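PDB 2PN0: prokaryotic transcription elongation factor GreA/GreB from Nitrosomonas europaea, which probably binds RNA polymerase and acts in transcription elongation, as a member of the GreA/GreB and Rnk families. Local coordinates for residues A[54-60]-A[124-129]. Residues are numbered along the deposited sequence; the frame is centred on the assembly and turned at random.
Sequences PTVVTMN and IVEVTY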
ATOM      1  N   PRO A  54     -18.575   5.079  15.401  1.00 18.99           N
ATOM      2  CA  PRO A  54     -17.844   3.785  15.428  1.00 18.40           C
ATOM      3  C   PRO A  54     -17.573   3.176  14.052  1.00 17.99           C
ATOM      4  O   PRO A  54     -16.708   2.319  13.909  1.00 17.52           O
ATOM      5  CB  PRO A  54     -18.777   2.856  16.233  1.00 19.19           C
ATOM      6  CG  PRO A  54     -20.115   3.544  16.239  1.00 18.85           C
ATOM      7  CD  PRO A  54     -19.832   5.005  16.179  1.00 18.84           C
ATOM      8  N   THR A  55     -18.291   3.656  13.048  1.00 18.30           N
ATOM      9  CA  THR A  55     -18.162   3.156  11.679  1.00 18.02           C
ATOM     10  C   THR A  55     -17.127   3.914  10.863  1.00 17.05           C
ATOM     11  O   THR A  55     -16.878   3.540   9.703  1.00 16.10           O
ATOM     12  CB  THR A  55     -19.467   3.305  10.931  1.00 19.04           C
ATOM     13  OG1 THR A  55     -19.951   4.643  11.131  1.00 21.03           O
ATOM     14  CG2 THR A  55     -20.498   2.285  11.421  1.00 20.61           C
ATOM     15  N   VAL A  56     -16.550   4.983  11.434  1.00 15.76           N
ATOM     16  CA  VAL A  56     -15.504   5.802  10.760  1.00 15.53           C
ATOM     17  C   VAL A  56     -14.095   5.285  11.082  1.00 14.65           C
ATOM     18  O   VAL A  56     -13.786   4.997  12.247  1.00 14.08           O
ATOM     19  CB  VAL A  56     -15.656   7.331  11.129  1.00 16.27           C
ATOM     20  CG1 VAL A  56     -14.410   8.162  10.680  1.00 16.53           C
ATOM     21  CG2 VAL A  56     -16.924   7.893  10.531  1.00 15.29           C
ATOM     22  N   VAL A  57     -13.243   5.179  10.044  1.00 13.99           N
ATOM     23  CA  VAL A  57     -11.861   4.706  10.199  1.00 13.74           C
ATOM     24  C   VAL A  57     -10.977   5.797  10.809  1.00 13.50           C
ATOM     25  O   VAL A  57     -10.796   6.860  10.226  1.00 13.60           O
ATOM     26  CB  VAL A  57     -11.257   4.265   8.842  1.00 13.84           C
ATOM     27  CG1 VAL A  57      -9.816   3.778   9.054  1.00 14.58           C
ATOM     28  CG2 VAL A  57     -12.077   3.111   8.270  1.00 13.53           C
ATOM     29  N   THR A  58     -10.450   5.510  11.993  1.00 15.49           N
ATOM     30  CA  THR A  58      -9.541   6.402  12.684  1.00 14.78           C
ATOM     31  C   THR A  58      -8.183   5.730  12.795  1.00 15.08           C
ATOM     32  O   THR A  58      -8.029   4.548  12.502  1.00 15.54           O
ATOM     33  CB  THR A  58     -10.061   6.752  14.101  1.00 15.53           C
ATOM     34  OG1 THR A  58     -10.228   5.543  14.873  1.00 17.71           O
ATOM     35  CG2 THR A  58     -11.386   7.449  13.975  1.00 14.94           C
HETATM   36  N   MSE A  59      -7.186   6.472  13.236  1.00 15.12           N
HETATM   37  CA  MSE A  59      -5.903   5.821  13.580  1.00 14.28           C
HETATM   38  C   MSE A  59      -6.197   4.683  14.577  1.00 14.71           C
HETATM   39  O   MSE A  59      -7.058   4.824  15.480  1.00 15.67           O
HETATM   40  CB  MSE A  59      -4.925   6.854  14.159  1.00 13.66           C
HETATM   41  CG  MSE A  59      -4.474   7.940  13.157  1.00 13.15           C
HETATM   42 SE   MSE A  59      -3.713   7.181  11.491  0.75 13.75          SE
HETATM   43  CE  MSE A  59      -2.341   6.072  12.304  1.00 14.43           C
ATOM     44  N   ASN A  60      -5.507   3.553  14.394  1.00 14.83           N
ATOM     45  CA  ASN A  60      -5.626   2.365  15.252  1.00 15.64           C
ATOM     46  C   ASN A  60      -6.946   1.591  15.146  1.00 17.16           C
ATOM     47  O   ASN A  60      -7.196   0.686  15.969  1.00 18.60           O
ATOM     48  CB  ASN A  60      -5.246   2.690  16.719  1.00 16.45           C
ATOM     49  CG  ASN A  60      -3.791   3.087  16.852  1.00 16.19           C
ATOM     50  OD1 ASN A  60      -2.920   2.359  16.391  1.00 16.89           O
ATOM     51  ND2 ASN A  60      -3.516   4.230  17.511  1.00 17.96           N
ATOM     52  N   ILE A 124     -15.609  -2.184   2.881  1.00 13.55           N
ATOM     53  CA  ILE A 124     -15.396  -2.207   4.309  1.00 13.62           C
ATOM     54  C   ILE A 124     -16.634  -2.762   4.979  1.00 14.55           C
ATOM     55  O   ILE A 124     -17.713  -2.157   4.912  1.00 15.21           O
ATOM     56  CB  ILE A 124     -15.097  -0.799   4.875  1.00 13.59           C
ATOM     57  CG1 ILE A 124     -13.768  -0.247   4.284  1.00 15.16           C
ATOM     58  CG2 ILE A 124     -15.092  -0.852   6.437  1.00 13.11           C
ATOM     59  CD1 ILE A 124     -13.491   1.203   4.597  1.00 15.14           C
ATOM     60  N   VAL A 125     -16.479  -3.932   5.602  1.00 14.82           N
ATOM     61  CA  VAL A 125     -17.619  -4.629   6.186  1.00 16.42           C
ATOM     62  C   VAL A 125     -17.843  -4.225   7.654  1.00 16.76           C
ATOM     63  O   VAL A 125     -19.005  -4.221   8.141  1.00 17.89           O
ATOM     64  CB  VAL A 125     -17.559  -6.181   5.974  1.00 17.37           C
ATOM     65  CG1 VAL A 125     -17.606  -6.512   4.511  1.00 18.91           C
ATOM     66  CG2 VAL A 125     -16.370  -6.780   6.585  1.00 21.13           C
ATOM     67  N   GLU A 126     -16.768  -3.826   8.328  1.00 16.35           N
ATOM     68  CA  GLU A 126     -16.809  -3.475   9.764  1.00 17.07           C
ATOM     69  C   GLU A 126     -15.591  -2.673  10.152  1.00 16.87           C
ATOM     70  O   GLU A 126     -14.502  -2.874   9.608  1.00 16.57           O
ATOM     71  CB  GLU A 126     -16.843  -4.753  10.614  1.00 16.61           C
ATOM     72  CG  GLU A 126     -17.157  -4.517  12.104  1.00 16.96           C
ATOM     73  CD  GLU A 126     -17.354  -5.780  12.901  1.00 18.77           C
ATOM     74  OE1 GLU A 126     -17.188  -6.905  12.362  1.00 20.90           O
ATOM     75  OE2 GLU A 126     -17.657  -5.633  14.104  1.00 18.53           O
ATOM     76  N   VAL A 127     -15.779  -1.772  11.109  1.00 16.68           N
ATOM     77  CA  VAL A 127     -14.675  -0.995  11.689  1.00 17.52           C
ATOM     78  C   VAL A 127     -14.702  -1.258  13.199  1.00 19.02           C
ATOM     79  O   VAL A 127     -15.764  -1.229  13.793  1.00 18.30           O
ATOM     80  CB  VAL A 127     -14.885   0.491  11.391  1.00 16.47           C
ATOM     81  CG1 VAL A 127     -13.808   1.324  12.053  1.00 19.61           C
ATOM     82  CG2 VAL A 127     -14.870   0.734   9.859  1.00 18.21           C
ATOM     83  N   THR A 128     -13.552  -1.539  13.806  1.00 19.43           N
ATOM     84  CA  THR A 128     -13.488  -1.828  15.234  0.60 20.92           C
ATOM     85  C   THR A 128     -12.275  -1.112  15.815  1.00 21.86           C
ATOM     86  O   THR A 128     -11.232  -1.035  15.186  1.00 21.65           O
ATOM     87  CB  THR A 128     -13.354  -3.331  15.480  0.60 20.62           C
ATOM     88  OG1 THR A 128     -12.235  -3.821  14.734  0.60 21.23           O
ATOM     89  CG2 THR A 128     -14.614  -4.070  15.032  0.60 21.20           C
ATOM     90  N   TYR A 129     -12.416  -0.560  17.014  1.00 23.75           N
ATOM     91  CA  TYR A 129     -11.306   0.178  17.550  1.00 26.23           C
ATOM     92  C   TYR A 129     -10.473  -0.688  18.480  1.00 26.95           C
ATOM     93  O   TYR A 129     -11.007  -1.583  19.125  1.00 28.55           O
ATOM     94  CB  TYR A 129     -11.724   1.503  18.187  1.00 27.64           C
ATOM     95  CG  TYR A 129     -10.522   2.141  18.827  1.00 30.43           C
ATOM     96  CD1 TYR A 129      -9.538   2.762  18.041  1.00 30.69           C
ATOM     97  CD2 TYR A 129     -10.317   2.057  20.216  1.00 32.81           C
ATOM     98  CE1 TYR A 129      -8.409   3.315  18.624  1.00 32.89           C
ATOM     99  CE2 TYR A 129      -9.192   2.604  20.807  1.00 32.64           C
ATOM    100  CZ  TYR A 129      -8.244   3.233  20.010  1.00 31.78           C
ATOM    101  OH  TYR A 129      -7.121   3.779  20.592  1.00 34.13           O
TER
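Val127 meets the loop 54-60 with both of its methyl groups. Val127 CG1 lies 3.6 Å from Pro54 O and 3.7 Å from Val56 O. It stands anti to the backbone N (chi1 176°), which puts CG2 beside that N. Val127 CG2 comes to 3.5 Å from Thr55 O. Three successive backbone carbonyls of the loop thus touch one valine, by van der Waals contact.

The apolar contacts continue from the same side chain. Val127 CG2 packs against Val57 CG2 at 4.0 Å, and the two side chains cross at about a right angle. Ile124 CD1 reaches Val57 CG2 more loosely, at 4.4 Å. Val63 of strand 62-67 touches both Val57 and Ile124. With an alanine at Val127, Val57 CG2 would probably lose its nearer apolar neighbour across the contact, and a gap would open toward the Thr55 and Val56 carbonyls.

The contact joins the loop leading into strand 62-67 to the end of 119-128, the central strand of a three-stranded antiparallel sheet. Val125 and Glu126 form a classic beta bulge opposite Arg64.

At the last modelled residue, the Tyr129 ring meets Met59 and Asn60 through its CE1 side. Met59 O lies at the ring edge, in plane, 3.7 Å from Tyr129 CE1. Asn60 CB approaches Tyr129 CE1 obliquely, also at 3.7 Å. Thr58 OG1 is more distant from the ring and hydrogen-bonds Ser61.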